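Local coordinates for 2-oxoglutarate dehydrogenase E3 component (Thermus thermophilus, PDB 2YQU), which probably catalyses the NAD(+)-dependent reoxidation of protein-bound dihydrolipoyl groups to lipoyl groups, using one bound FAD per subunit, at residues Tyr151-Thr156 and Ala253-Val258; Thr205-Val210 and Thr352-Lys357; Phe368-Ser373 and Pro435-Ile440; Ile386-His391 and Leu398-Ile403; Lys393-Leu398 and Lys421-Asp426. One frame throughout, in Å; residues are numbered along the deposited sequence.

Contact 1 (Tyr151-Thr156 and Ala253-Val258); sequences YERVVT and ADRVLV
Val154 and Val155 run parallel to Val256 and Leu257 as neighbouring strands, 154-155 being one of the two edge strands of its sheet within this chain. Three backbone bonds join them: Val256 N to Arg153 O, Val155 N to Val256 O, and Val258 N to Val155 O, the last at 2.8 Å and 173°. Side chains leave on both faces. On one, Val154 CG1 meets Val258 CG2 at 3.6 Å; on the other, Val155 CG2 reaches Leu257 CD1 at 4.2 Å. Where the strands begin, two arginines stack despite their like charge, guanidinium planes 28° apart, with Arg153 NH2 lying 3.3 Å above the centre of the Arg255 group. Each is tied to a carbonyl: Arg255 NH1 donates to Glu152 O at 2.8 Å from above the carbonyl plane, and Arg153 NH2 to Asp254 O at 3.1 Å. Glu165 forms a salt bridge with Arg255 NH2 and probably offsets part of the charge. With an alanine at Arg255, Glu152 O and Glu165 would probably lose this partner and the Arg153 guanidinium the surface it stacks on. The parallel pairing is that of a Rossmann-type dinucleotide-binding domain, and Leu257 touches its glycine-rich turn at Gly179, predicted to bind NAD(+).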
# COMPACT_ATOMS: atom_id res chain seq x y z
N TYR A 151 14.04 -26.27 -23.07
CA TYR A 151 14.57 -25.03 -22.48
C TYR A 151 14.94 -23.94 -23.52
O TYR A 151 15.68 -23.01 -23.22
CB TYR A 151 15.75 -25.36 -21.56
CG TYR A 151 15.36 -26.36 -20.50
CD1 TYR A 151 15.75 -27.70 -20.59
CD2 TYR A 151 14.55 -25.99 -19.44
CE1 TYR A 151 15.35 -28.63 -19.63
CE2 TYR A 151 14.16 -26.90 -18.48
CZ TYR A 151 14.56 -28.22 -18.57
OH TYR A 151 14.16 -29.12 -17.61
N GLU A 152 14.36 -24.05 -24.71
CA GLU A 152 14.60 -23.11 -25.80
C GLU A 152 13.25 -22.62 -26.34
O GLU A 152 12.87 -21.48 -26.11
CB GLU A 152 15.41 -23.77 -26.93
CG GLU A 152 16.87 -23.99 -26.59
CD GLU A 152 17.56 -24.95 -27.55
OE1 GLU A 152 16.96 -25.30 -28.59
OE2 GLU A 152 18.71 -25.36 -27.26
N ARG A 153 12.55 -23.50 -27.05
CA ARG A 153 11.23 -23.21 -27.61
C ARG A 153 10.10 -23.57 -26.65
O ARG A 153 9.10 -22.87 -26.58
CB ARG A 153 11.04 -23.94 -28.94
CG ARG A 153 11.86 -23.35 -30.10
CD ARG A 153 11.45 -21.94 -30.47
NE ARG A 153 12.17 -21.40 -31.63
CZ ARG A 153 12.14 -20.12 -32.00
NH1 ARG A 153 12.83 -19.73 -33.06
NH2 ARG A 153 11.43 -19.23 -31.31
N VAL A 154 10.24 -24.70 -25.97
CA VAL A 154 9.35 -25.11 -24.89
C VAL A 154 10.13 -24.96 -23.59
O VAL A 154 11.16 -25.61 -23.40
CB VAL A 154 8.88 -26.57 -25.06
CG1 VAL A 154 7.89 -26.94 -23.96
CG2 VAL A 154 8.26 -26.76 -26.43
N VAL A 155 9.63 -24.12 -22.68
CA VAL A 155 10.42 -23.62 -21.56
C VAL A 155 9.69 -23.67 -20.22
O VAL A 155 8.48 -23.84 -20.17
CB VAL A 155 10.85 -22.15 -21.80
CG1 VAL A 155 11.61 -21.99 -23.12
CG2 VAL A 155 9.64 -21.20 -21.75
N THR A 156 10.47 -23.50 -19.15
CA THR A 156 9.95 -23.26 -17.81
C THR A 156 10.03 -21.78 -17.48
O THR A 156 10.49 -20.97 -18.29
CB THR A 156 10.74 -24.06 -16.75
OG1 THR A 156 12.10 -23.58 -16.67
CG2 THR A 156 10.86 -25.52 -17.14
N ALA A 253 2.99 -21.59 -31.64
CA ALA A 253 3.54 -20.36 -31.08
C ALA A 253 5.07 -20.33 -31.21
O ALA A 253 5.69 -21.34 -31.54
CB ALA A 253 3.12 -20.22 -29.62
N ASP A 254 5.66 -19.17 -30.96
CA ASP A 254 7.11 -19.02 -31.00
C ASP A 254 7.78 -19.59 -29.75
O ASP A 254 8.90 -20.10 -29.80
CB ASP A 254 7.48 -17.55 -31.15
CG ASP A 254 6.95 -16.95 -32.42
OD1 ASP A 254 5.87 -16.32 -32.39
OD2 ASP A 254 7.55 -17.09 -33.51
N ARG A 255 7.11 -19.43 -28.62
CA ARG A 255 7.54 -20.01 -27.35
C ARG A 255 6.32 -20.57 -26.64
O ARG A 255 5.22 -20.05 -26.78
CB ARG A 255 8.20 -18.95 -26.45
CG ARG A 255 9.28 -18.12 -27.09
CD ARG A 255 10.62 -18.84 -27.27
NE ARG A 255 11.56 -18.00 -28.00
CZ ARG A 255 12.75 -18.41 -28.45
NH1 ARG A 255 13.16 -19.66 -28.26
NH2 ARG A 255 13.54 -17.56 -29.10
N VAL A 256 6.53 -21.63 -25.88
CA VAL A 256 5.50 -22.16 -25.00
C VAL A 256 6.08 -22.27 -23.61
O VAL A 256 7.13 -22.88 -23.41
CB VAL A 256 4.99 -23.54 -25.48
CG1 VAL A 256 4.03 -24.14 -24.46
CG2 VAL A 256 4.35 -23.43 -26.84
N LEU A 257 5.40 -21.65 -22.64
CA LEU A 257 5.80 -21.72 -21.24
C LEU A 257 4.99 -22.80 -20.56
O LEU A 257 3.77 -22.73 -20.49
CB LEU A 257 5.56 -20.37 -20.53
CG LEU A 257 5.66 -20.34 -19.00
CD1 LEU A 257 6.98 -20.89 -18.52
CD2 LEU A 257 5.48 -18.92 -18.47
N VAL A 258 5.67 -23.81 -20.04
CA VAL A 258 5.04 -24.88 -19.30
C VAL A 258 5.09 -24.50 -17.82
O VAL A 258 6.14 -24.57 -17.20
CB VAL A 258 5.75 -26.23 -19.57
CG1 VAL A 258 5.11 -27.36 -18.77
CG2 VAL A 258 5.72 -26.53 -21.07
O HOH W 1 10.20 -17.10 -33.20

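Contact 2 (Thr205-Val210 and Thr352-Lys357); sequences TMDLEV and TEEELK
This is a polar contact between two helix N-termini, Asp207 leading into helix 208-221 and Thr352 into helix 353-359, and it ties the nucleotide-binding part of the chain to the dimerisation domain. Each start uses a carboxylate from the other segment. Asp207 OD2 accepts from Glu353 N at 3.0 Å, nearly in line with its own C-O bond, while Glu354 OE1 accepts from Leu208 N at 2.9 Å, met 45° out of the carboxylate plane. Both helices are also capped locally: Asp207 OD1 takes Glu209 N, and Thr352 with Glu355 forms a capping box. With CG trans to its backbone N (chi1 -176°), Asp207 can serve both helices, one oxygen each. Glu354 bends at chi2 (68°), which folds its carboxylate back over Leu208, whose CB lies 3.5 Å from Glu354 OE2. A glutamine in place of Glu354 would probably weaken the hold on the start of helix 208-221, the negative charge facing Leu208 N being gone. Two waters extend the grip, one donating to Met206 O and Glu354 OE1, the other to Asp207 OD1 and Glu354 OE2. Lys387 forms salt bridges with Asp207, Glu209 and Glu353, and probably offsets much of the repulsion among the acids.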
# COMPACT_ATOMS: atom_id res chain seq x y z
N THR A 205 -6.08 -20.88 -6.14
CA THR A 205 -5.93 -20.61 -4.70
C THR A 205 -6.70 -19.36 -4.27
O THR A 205 -6.88 -19.15 -3.07
CB THR A 205 -4.45 -20.43 -4.30
OG1 THR A 205 -3.86 -19.35 -5.03
CG2 THR A 205 -3.62 -21.65 -4.67
N MET A 206 -7.10 -18.53 -5.22
CA MET A 206 -7.89 -17.34 -4.92
C MET A 206 -9.33 -17.73 -4.63
O MET A 206 -9.78 -18.82 -4.96
CB MET A 206 -7.87 -16.35 -6.09
CG MET A 206 -6.50 -15.81 -6.45
SD MET A 206 -5.81 -14.78 -5.14
CE MET A 206 -4.15 -15.42 -5.02
N ASP A 207 -10.05 -16.80 -4.00
CA ASP A 207 -11.50 -16.87 -3.87
C ASP A 207 -12.12 -16.89 -5.26
O ASP A 207 -11.65 -16.19 -6.15
CB ASP A 207 -11.98 -15.66 -3.08
CG ASP A 207 -13.46 -15.68 -2.79
OD1 ASP A 207 -14.23 -15.21 -3.63
OD2 ASP A 207 -13.94 -16.12 -1.73
N LEU A 208 -13.17 -17.69 -5.43
CA LEU A 208 -13.74 -17.93 -6.75
C LEU A 208 -14.16 -16.63 -7.41
O LEU A 208 -13.95 -16.45 -8.60
CB LEU A 208 -14.94 -18.89 -6.68
CG LEU A 208 -14.81 -20.31 -7.25
CD1 LEU A 208 -13.53 -20.99 -6.82
CD2 LEU A 208 -16.01 -21.16 -6.83
N GLU A 209 -14.76 -15.73 -6.64
CA GLU A 209 -15.17 -14.42 -7.14
C GLU A 209 -13.99 -13.64 -7.75
O GLU A 209 -14.12 -13.01 -8.81
CB GLU A 209 -15.79 -13.60 -6.01
CG GLU A 209 -16.84 -12.60 -6.44
CD GLU A 209 -17.73 -12.19 -5.28
OE1 GLU A 209 -17.20 -11.77 -4.24
OE2 GLU A 209 -18.98 -12.30 -5.42
N VAL A 210 -12.86 -13.69 -7.07
CA VAL A 210 -11.64 -13.02 -7.50
C VAL A 210 -11.04 -13.67 -8.75
O VAL A 210 -10.61 -12.98 -9.67
CB VAL A 210 -10.62 -13.00 -6.34
CG1 VAL A 210 -9.26 -12.53 -6.79
CG2 VAL A 210 -11.14 -12.11 -5.22
N THR A 352 -11.12 -18.50 2.00
CA THR A 352 -12.04 -18.13 0.93
C THR A 352 -13.46 -18.47 1.34
O THR A 352 -13.67 -19.23 2.28
CB THR A 352 -11.73 -18.86 -0.39
OG1 THR A 352 -11.89 -20.27 -0.19
CG2 THR A 352 -10.26 -18.68 -0.82
N GLU A 353 -14.43 -17.90 0.63
CA GLU A 353 -15.82 -18.29 0.77
C GLU A 353 -15.99 -19.80 0.57
O GLU A 353 -16.76 -20.42 1.28
CB GLU A 353 -16.70 -17.52 -0.22
CG GLU A 353 -16.85 -16.05 0.11
CD GLU A 353 -18.13 -15.46 -0.43
OE1 GLU A 353 -19.20 -16.07 -0.19
OE2 GLU A 353 -18.06 -14.39 -1.07
N GLU A 354 -15.24 -20.36 -0.37
CA GLU A 354 -15.31 -21.80 -0.68
C GLU A 354 -14.89 -22.63 0.52
O GLU A 354 -15.56 -23.62 0.86
CB GLU A 354 -14.42 -22.14 -1.89
CG GLU A 354 -14.98 -21.68 -3.22
CD GLU A 354 -14.99 -20.17 -3.35
OE1 GLU A 354 -13.89 -19.58 -3.30
OE2 GLU A 354 -16.09 -19.58 -3.46
N GLU A 355 -13.82 -22.22 1.18
CA GLU A 355 -13.32 -22.92 2.36
C GLU A 355 -14.28 -22.78 3.54
O GLU A 355 -14.51 -23.75 4.25
CB GLU A 355 -11.91 -22.44 2.74
CG GLU A 355 -10.86 -22.86 1.72
CD GLU A 355 -9.51 -22.19 1.92
OE1 GLU A 355 -8.48 -22.90 1.86
OE2 GLU A 355 -9.46 -20.97 2.13
N LEU A 356 -14.85 -21.60 3.74
CA LEU A 356 -15.81 -21.38 4.82
C LEU A 356 -17.06 -22.24 4.63
O LEU A 356 -17.52 -22.88 5.57
CB LEU A 356 -16.21 -19.90 4.92
CG LEU A 356 -15.09 -18.90 5.25
CD1 LEU A 356 -15.67 -17.50 5.43
CD2 LEU A 356 -14.31 -19.32 6.49
N LYS A 357 -17.59 -22.27 3.41
CA LYS A 357 -18.77 -23.07 3.09
C LYS A 357 -18.50 -24.55 3.33
O LYS A 357 -19.35 -25.25 3.86
CB LYS A 357 -19.21 -22.87 1.64
CG LYS A 357 -19.86 -21.53 1.34
CD LYS A 357 -19.86 -21.30 -0.16
CE LYS A 357 -20.74 -20.16 -0.60
NZ LYS A 357 -20.82 -20.13 -2.10
O HOH W 2 -11.67 -20.71 -4.03
O HOH W 3 -16.42 -16.91 -3.86
O HOH W 4 -20.12 -13.10 -2.24

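Contact 3 (Phe368-Ser373 and Pro435-Ile440); sequences FPYSAS and PSLSEI
Ile440, on the first turn of helix 438-449 in the dimerisation domain, buries the most surface here and pushes between Tyr370, Phe368 and Ser373. Its CD1 sits over the middle of the Tyr370 ring, 3.6 Å from the centroid and 4° off the ring normal, a textbook CH-pi contact. With CG1 opposite the carbonyl carbon (chi1 -60°) and the chain extended beyond it, that methyl reaches the ring while CG2 is left for Phe368. The Ile440 CG2 methyl lies in plane at the edge of the Phe368 ring, 3.9 Å from Phe368 CD2 and 3.5 Å from Phe368 O. Ser373 CB packs 3.7 Å from Ile440 CD1. Leu437 CD2 adds to this, 3.9 Å from Tyr370 CE1.

A water bridges Ser373 OG and Ser436 O, donating to the latter; Ser373 OG also caps helix 374-379 at Ala376 N, and Tyr370 OH bonds to Ala405 O. Glu439 OE1 holds His434, the predicted proton acceptor, and Pro435 touches FAD and packs on Lys49 of the second subunit. With direct contacts almost wholly apolar, the join between the end of strand 363-369 with the turn after it and the start of helix 438-449 rests on shape and dispersion, the water supplying the polar link.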
# COMPACT_ATOMS: atom_id res chain seq x y z
N PHE A 368 -16.54 -3.56 -0.95
CA PHE A 368 -16.45 -2.18 -1.39
C PHE A 368 -15.68 -2.11 -2.71
O PHE A 368 -14.57 -2.65 -2.82
CB PHE A 368 -15.78 -1.32 -0.32
CG PHE A 368 -16.00 0.14 -0.51
CD1 PHE A 368 -17.19 0.73 -0.10
CD2 PHE A 368 -15.03 0.93 -1.12
CE1 PHE A 368 -17.40 2.07 -0.28
CE2 PHE A 368 -15.24 2.29 -1.29
CZ PHE A 368 -16.42 2.86 -0.88
N PRO A 369 -16.26 -1.47 -3.71
CA PRO A 369 -15.66 -1.41 -5.05
C PRO A 369 -14.70 -0.25 -5.20
O PRO A 369 -14.91 0.81 -4.59
CB PRO A 369 -16.87 -1.20 -5.95
CG PRO A 369 -17.77 -0.35 -5.12
CD PRO A 369 -17.54 -0.73 -3.68
N TYR A 370 -13.67 -0.44 -6.02
CA TYR A 370 -12.74 0.63 -6.38
C TYR A 370 -13.45 1.82 -7.04
O TYR A 370 -12.95 2.94 -6.98
CB TYR A 370 -11.65 0.12 -7.33
CG TYR A 370 -10.41 -0.45 -6.66
CD1 TYR A 370 -9.17 0.15 -6.85
CD2 TYR A 370 -10.48 -1.58 -5.86
CE1 TYR A 370 -8.03 -0.37 -6.27
CE2 TYR A 370 -9.34 -2.10 -5.27
CZ TYR A 370 -8.12 -1.49 -5.46
OH TYR A 370 -7.00 -2.02 -4.89
N SER A 371 -14.60 1.57 -7.64
CA SER A 371 -15.37 2.62 -8.32
C SER A 371 -15.91 3.66 -7.37
O SER A 371 -16.18 4.79 -7.77
CB SER A 371 -16.53 2.00 -9.11
OG SER A 371 -17.41 1.29 -8.25
N ALA A 372 -16.06 3.29 -6.10
CA ALA A 372 -16.51 4.22 -5.06
C ALA A 372 -15.36 4.88 -4.28
O ALA A 372 -15.61 5.61 -3.32
CB ALA A 372 -17.46 3.50 -4.12
N SER A 373 -14.11 4.60 -4.67
CA SER A 373 -12.93 5.13 -3.99
C SER A 373 -12.45 6.45 -4.60
O SER A 373 -12.16 6.50 -5.79
CB SER A 373 -11.78 4.12 -4.05
OG SER A 373 -10.56 4.73 -3.72
N PRO A 435 -7.12 10.88 0.99
CA PRO A 435 -7.74 9.79 0.23
C PRO A 435 -6.71 8.69 -0.02
O PRO A 435 -5.63 8.98 -0.50
CB PRO A 435 -8.12 10.45 -1.09
CG PRO A 435 -7.25 11.70 -1.18
CD PRO A 435 -6.49 11.87 0.10
N SER A 436 -7.05 7.45 0.32
CA SER A 436 -6.13 6.34 0.11
C SER A 436 -6.89 5.07 -0.24
O SER A 436 -8.07 4.93 0.08
CB SER A 436 -5.28 6.11 1.36
OG SER A 436 -6.05 5.53 2.39
N LEU A 437 -6.20 4.16 -0.91
CA LEU A 437 -6.78 2.88 -1.28
C LEU A 437 -7.14 2.06 -0.04
O LEU A 437 -8.05 1.24 -0.11
CB LEU A 437 -5.83 2.10 -2.21
CG LEU A 437 -5.62 2.72 -3.61
CD1 LEU A 437 -4.65 1.88 -4.39
CD2 LEU A 437 -6.92 2.88 -4.39
N SER A 438 -6.47 2.31 1.10
CA SER A 438 -6.78 1.61 2.36
C SER A 438 -8.22 1.85 2.82
O SER A 438 -8.80 1.02 3.49
CB SER A 438 -5.81 1.99 3.49
OG SER A 438 -6.05 3.31 3.94
N GLU A 439 -8.79 2.98 2.44
CA GLU A 439 -10.19 3.23 2.77
C GLU A 439 -11.15 2.22 2.11
O GLU A 439 -12.26 2.05 2.59
CB GLU A 439 -10.59 4.64 2.36
CG GLU A 439 -9.85 5.75 3.09
CD GLU A 439 -10.21 7.11 2.54
OE1 GLU A 439 -10.97 7.82 3.22
OE2 GLU A 439 -9.78 7.43 1.41
N ILE A 440 -10.73 1.58 1.02
CA ILE A 440 -11.53 0.52 0.40
C ILE A 440 -11.64 -0.67 1.37
O ILE A 440 -12.71 -1.26 1.53
CB ILE A 440 -10.94 0.09 -0.95
CG1 ILE A 440 -10.90 1.27 -1.92
CG2 ILE A 440 -11.72 -1.11 -1.55
CD1 ILE A 440 -10.06 1.03 -3.14
O HOH W 5 -10.35 5.24 -1.28

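Contact 4 (Ile386-His391 and Leu398-Ile403); sequences IKVLAH and LGVHGI
A beta hairpin from the antiparallel sheet of the dimerisation domain brings Lys387 opposite His401 as a hydrogen-bonded pair, the two segment axes 4.6 Å apart at 168°. Lys387 N donates to His401 O at 2.8 Å, and His401 N answers to Lys387 O within the carbonyl plane. Further along, Leu389 N bonds to Gly399 O. The regular ladder then breaks: Leu398 and Gly399 both face Leu389, a classic beta bulge, in which Leu389 O takes Leu398 N at 2.8 Å and Gly399 N more weakly at 3.4 Å.

One face carries Ile386, Val388 and Val400. The chi1 of Val400 (-173°) turns CG1 toward the 386-391 strand, where it lies 3.8 Å from Ile386 CG2 and 4.1 Å from Val388 CG2, the two valines side by side and pointing the same way. Helices 407-419 and 438-449 cover this face. On the other, Leu389 CD1 comes within 4.0 Å of His401 NE2, the side chains crossing at about a right angle, while that nitrogen bonds to Tyr351 O. Lys387 bends at chi3 (87°), which turns its ammonium toward the cluster of acids at the starts of helices 208-221 and 353-359. Near the bulge, Leu398 CD1 packs 3.6 Å from His391 N.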
# COMPACT_ATOMS: atom_id res chain seq x y z
N ILE A 386 -12.59 -4.95 -2.84
CA ILE A 386 -12.10 -5.74 -1.71
C ILE A 386 -13.30 -6.28 -0.94
O ILE A 386 -14.30 -5.58 -0.77
CB ILE A 386 -11.17 -4.91 -0.78
CG1 ILE A 386 -9.89 -4.52 -1.53
CG2 ILE A 386 -10.81 -5.72 0.48
CD1 ILE A 386 -9.01 -3.54 -0.78
N LYS A 387 -13.18 -7.52 -0.50
CA LYS A 387 -14.22 -8.25 0.18
C LYS A 387 -13.66 -8.74 1.51
O LYS A 387 -12.58 -9.34 1.56
CB LYS A 387 -14.64 -9.42 -0.72
CG LYS A 387 -15.42 -10.51 -0.08
CD LYS A 387 -16.13 -11.38 -1.11
CE LYS A 387 -15.25 -12.52 -1.62
NZ LYS A 387 -15.99 -13.44 -2.55
N VAL A 388 -14.38 -8.46 2.59
CA VAL A 388 -14.07 -8.97 3.92
C VAL A 388 -15.10 -10.02 4.32
O VAL A 388 -16.30 -9.80 4.22
CB VAL A 388 -14.03 -7.83 4.96
CG1 VAL A 388 -13.89 -8.39 6.39
CG2 VAL A 388 -12.90 -6.85 4.64
N LEU A 389 -14.62 -11.18 4.77
CA LEU A 389 -15.47 -12.24 5.28
C LEU A 389 -15.34 -12.25 6.79
O LEU A 389 -14.24 -12.36 7.30
CB LEU A 389 -15.04 -13.58 4.69
CG LEU A 389 -14.90 -13.59 3.17
CD1 LEU A 389 -14.51 -14.95 2.66
CD2 LEU A 389 -16.21 -13.14 2.52
N ALA A 390 -16.44 -12.13 7.51
CA ALA A 390 -16.40 -12.11 8.98
C ALA A 390 -17.37 -13.13 9.58
O ALA A 390 -18.44 -13.37 9.03
CB ALA A 390 -16.72 -10.73 9.50
N HIS A 391 -17.02 -13.70 10.72
CA HIS A 391 -17.85 -14.70 11.35
C HIS A 391 -19.21 -14.08 11.71
O HIS A 391 -19.26 -12.98 12.26
CB HIS A 391 -17.16 -15.27 12.59
CG HIS A 391 -17.73 -16.57 13.04
ND1 HIS A 391 -18.90 -16.66 13.76
CD2 HIS A 391 -17.31 -17.85 12.86
CE1 HIS A 391 -19.17 -17.93 14.01
NE2 HIS A 391 -18.22 -18.67 13.48
N LEU A 398 -12.46 -13.59 9.02
CA LEU A 398 -12.08 -14.94 8.58
C LEU A 398 -11.22 -14.93 7.32
O LEU A 398 -10.41 -15.84 7.12
CB LEU A 398 -13.33 -15.78 8.34
CG LEU A 398 -14.20 -16.01 9.57
CD1 LEU A 398 -15.52 -16.63 9.17
CD2 LEU A 398 -13.48 -16.87 10.59
N GLY A 399 -11.38 -13.91 6.49
CA GLY A 399 -10.60 -13.77 5.27
C GLY A 399 -10.81 -12.43 4.58
O GLY A 399 -11.84 -11.79 4.77
N VAL A 400 -9.83 -12.00 3.80
CA VAL A 400 -9.93 -10.79 3.00
C VAL A 400 -9.39 -11.07 1.60
O VAL A 400 -8.38 -11.75 1.43
CB VAL A 400 -9.17 -9.59 3.66
CG1 VAL A 400 -9.44 -8.29 2.88
CG2 VAL A 400 -9.58 -9.44 5.13
N HIS A 401 -10.10 -10.59 0.60
CA HIS A 401 -9.82 -10.93 -0.78
C HIS A 401 -10.08 -9.73 -1.67
O HIS A 401 -11.00 -8.95 -1.43
CB HIS A 401 -10.71 -12.08 -1.24
CG HIS A 401 -10.71 -13.27 -0.33
ND1 HIS A 401 -10.64 -14.55 -0.82
CD2 HIS A 401 -10.82 -13.39 1.01
CE1 HIS A 401 -10.68 -15.41 0.19
NE2 HIS A 401 -10.77 -14.73 1.31
N GLY A 402 -9.30 -9.58 -2.72
CA GLY A 402 -9.51 -8.45 -3.59
C GLY A 402 -8.83 -8.54 -4.92
O GLY A 402 -8.00 -9.41 -5.17
N ILE A 403 -9.24 -7.63 -5.78
CA ILE A 403 -8.59 -7.40 -7.05
C ILE A 403 -8.66 -5.91 -7.35
O ILE A 403 -9.71 -5.29 -7.19
CB ILE A 403 -9.23 -8.24 -8.18
CG1 ILE A 403 -8.57 -7.92 -9.52
CG2 ILE A 403 -10.75 -8.03 -8.24
CD1 ILE A 403 -8.98 -8.87 -10.63

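Contact 5 (Lys393-Leu398 and Lys421-Asp426); sequences KTDRIL and KASAED
Asp395, in the turn of the beta hairpin 385-404, holds the start of helix 424-429, which Ser423 caps from within its own segment through OG to Asp426 N. Hydrogen bonds carry most of this. Asp395 O accepts from Ala424 N at 2.9 Å, nearly along its C=O, and Asp395 OD1 accepts from Glu425 N at 3.0 Å, met on the syn side and 18° out of the carboxylate plane. The acid therefore grips two successive amides of the first helical turn; a chi1 of -161° swings its carboxylate away from the backbone N and onto the helix start. The helix end would probably stabilise its negative charge, and OD2 has a second partner in Lys364. Ile397 N closes the other side, donating to Ala422 O at 3.0 Å.

The apolar part is small: Ile397 CD1 lies 4.0 Å from Ala422 CB. Phe420 of the second subunit packs on Ala422, which places this junction beside the dimer contact.

Water adds two links. One donates to Asp395 OD1 and to Glu425 OE2, holding the two acids together; the other donates to Ile397 O and Ala422 O and lies at the edge of the Arg396 guanidinium. Two like-charged chains run side by side, with the aliphatic part of Lys421 laid over one face of that guanidinium: its CB is 3.4 Å above the plane, and CG is 3.4 Å from Arg396 NH2.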
# COMPACT_ATOMS: atom_id res chain seq x y z
N LYS A 393 -21.38 -14.73 13.95
CA LYS A 393 -21.67 -14.58 15.37
C LYS A 393 -20.66 -13.71 16.10
O LYS A 393 -21.06 -12.83 16.87
CB LYS A 393 -21.75 -15.96 16.03
CG LYS A 393 -22.24 -15.92 17.47
CD LYS A 393 -22.44 -17.33 18.03
CE LYS A 393 -23.16 -17.31 19.37
NZ LYS A 393 -22.32 -17.93 20.43
N THR A 394 -19.36 -13.94 15.89
CA THR A 394 -18.30 -13.26 16.66
C THR A 394 -17.75 -12.00 15.99
O THR A 394 -17.03 -11.23 16.62
CB THR A 394 -17.11 -14.20 16.92
OG1 THR A 394 -16.50 -14.57 15.67
CG2 THR A 394 -17.56 -15.53 17.54
N ASP A 395 -18.08 -11.81 14.71
CA ASP A 395 -17.53 -10.73 13.89
C ASP A 395 -16.02 -10.86 13.62
O ASP A 395 -15.41 -9.93 13.08
CB ASP A 395 -17.85 -9.36 14.49
CG ASP A 395 -17.71 -8.24 13.49
OD1 ASP A 395 -17.12 -7.19 13.83
OD2 ASP A 395 -18.15 -8.35 12.32
N ARG A 396 -15.44 -12.00 13.95
CA ARG A 396 -14.03 -12.24 13.72
C ARG A 396 -13.76 -12.26 12.21
O ARG A 396 -14.47 -12.92 11.45
CB ARG A 396 -13.62 -13.56 14.39
CG ARG A 396 -12.23 -14.08 14.06
CD ARG A 396 -11.12 -13.54 14.94
NE ARG A 396 -9.90 -14.32 14.73
CZ ARG A 396 -9.53 -15.37 15.46
NH1 ARG A 396 -10.26 -15.80 16.49
NH2 ARG A 396 -8.39 -16.00 15.17
N ILE A 397 -12.74 -11.53 11.76
CA ILE A 397 -12.36 -11.57 10.35
C ILE A 397 -11.85 -12.98 10.03
O ILE A 397 -10.95 -13.49 10.70
CB ILE A 397 -11.30 -10.52 9.99
CG1 ILE A 397 -11.85 -9.10 10.21
CG2 ILE A 397 -10.84 -10.70 8.54
CD1 ILE A 397 -10.77 -8.05 10.25
N LEU A 398 -12.46 -13.59 9.02
CA LEU A 398 -12.08 -14.94 8.58
C LEU A 398 -11.22 -14.93 7.32
O LEU A 398 -10.41 -15.84 7.12
CB LEU A 398 -13.33 -15.78 8.34
CG LEU A 398 -14.20 -16.01 9.57
CD1 LEU A 398 -15.52 -16.63 9.17
CD2 LEU A 398 -13.48 -16.87 10.59
N LYS A 421 -6.15 -11.21 15.13
CA LYS A 421 -7.45 -11.83 15.41
C LYS A 421 -8.55 -10.77 15.51
O LYS A 421 -9.45 -10.86 16.35
CB LYS A 421 -7.38 -12.70 16.67
CG LYS A 421 -6.25 -13.74 16.62
CD LYS A 421 -6.38 -14.80 17.71
CE LYS A 421 -5.56 -16.04 17.39
NZ LYS A 421 -4.10 -15.77 17.28
N ALA A 422 -8.45 -9.80 14.62
CA ALA A 422 -9.31 -8.62 14.62
C ALA A 422 -10.72 -8.97 14.23
O ALA A 422 -10.94 -9.90 13.46
CB ALA A 422 -8.78 -7.57 13.66
N SER A 423 -11.66 -8.17 14.72
CA SER A 423 -13.02 -8.18 14.23
C SER A 423 -13.13 -7.22 13.05
O SER A 423 -12.29 -6.33 12.88
CB SER A 423 -13.98 -7.75 15.34
OG SER A 423 -13.75 -6.41 15.72
N ALA A 424 -14.16 -7.42 12.23
CA ALA A 424 -14.44 -6.54 11.10
C ALA A 424 -14.72 -5.12 11.59
O ALA A 424 -14.27 -4.15 10.99
CB ALA A 424 -15.63 -7.07 10.29
N GLU A 425 -15.45 -5.02 12.70
CA GLU A 425 -15.72 -3.75 13.37
C GLU A 425 -14.43 -3.01 13.71
O GLU A 425 -14.33 -1.82 13.46
CB GLU A 425 -16.55 -3.94 14.64
CG GLU A 425 -16.98 -2.62 15.29
CD GLU A 425 -17.64 -2.80 16.65
OE1 GLU A 425 -17.58 -1.86 17.47
OE2 GLU A 425 -18.20 -3.87 16.93
N ASP A 426 -13.45 -3.69 14.29
CA ASP A 426 -12.22 -3.02 14.70
C ASP A 426 -11.40 -2.55 13.51
O ASP A 426 -10.82 -1.47 13.57
CB ASP A 426 -11.40 -3.89 15.64
CG ASP A 426 -11.97 -3.92 17.06
OD1 ASP A 426 -11.76 -4.92 17.75
OD2 ASP A 426 -12.66 -2.99 17.55
O HOH W 6 -17.84 -6.51 16.32
O HOH W 7 -9.39 -12.20 12.65

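Contact 1 stands apart in the nucleotide-binding domain, its centre about 32 Å from that of contact 2, the nearest of the others; contacts 3, 4 and 5 all belong to the dimerisation domain and reach one antiparallel sheet. Contacts 1, 3 and 4 are buried, whereas 2 and 5 are only partly so and rely on carboxylates meeting helix-start amides, with bridging waters between their polar groups. Both 1 and 4 are strand pairings, one parallel and one antiparallel. Contacts 4 and 5 share Leu398 and strand 397-404. Contact 2 bridges the two domains and meets contact 4 through Lys387, while Ile386 packs on Ile440 to join contact 4 to contact 3. The second subunit touches contacts 3 and 5.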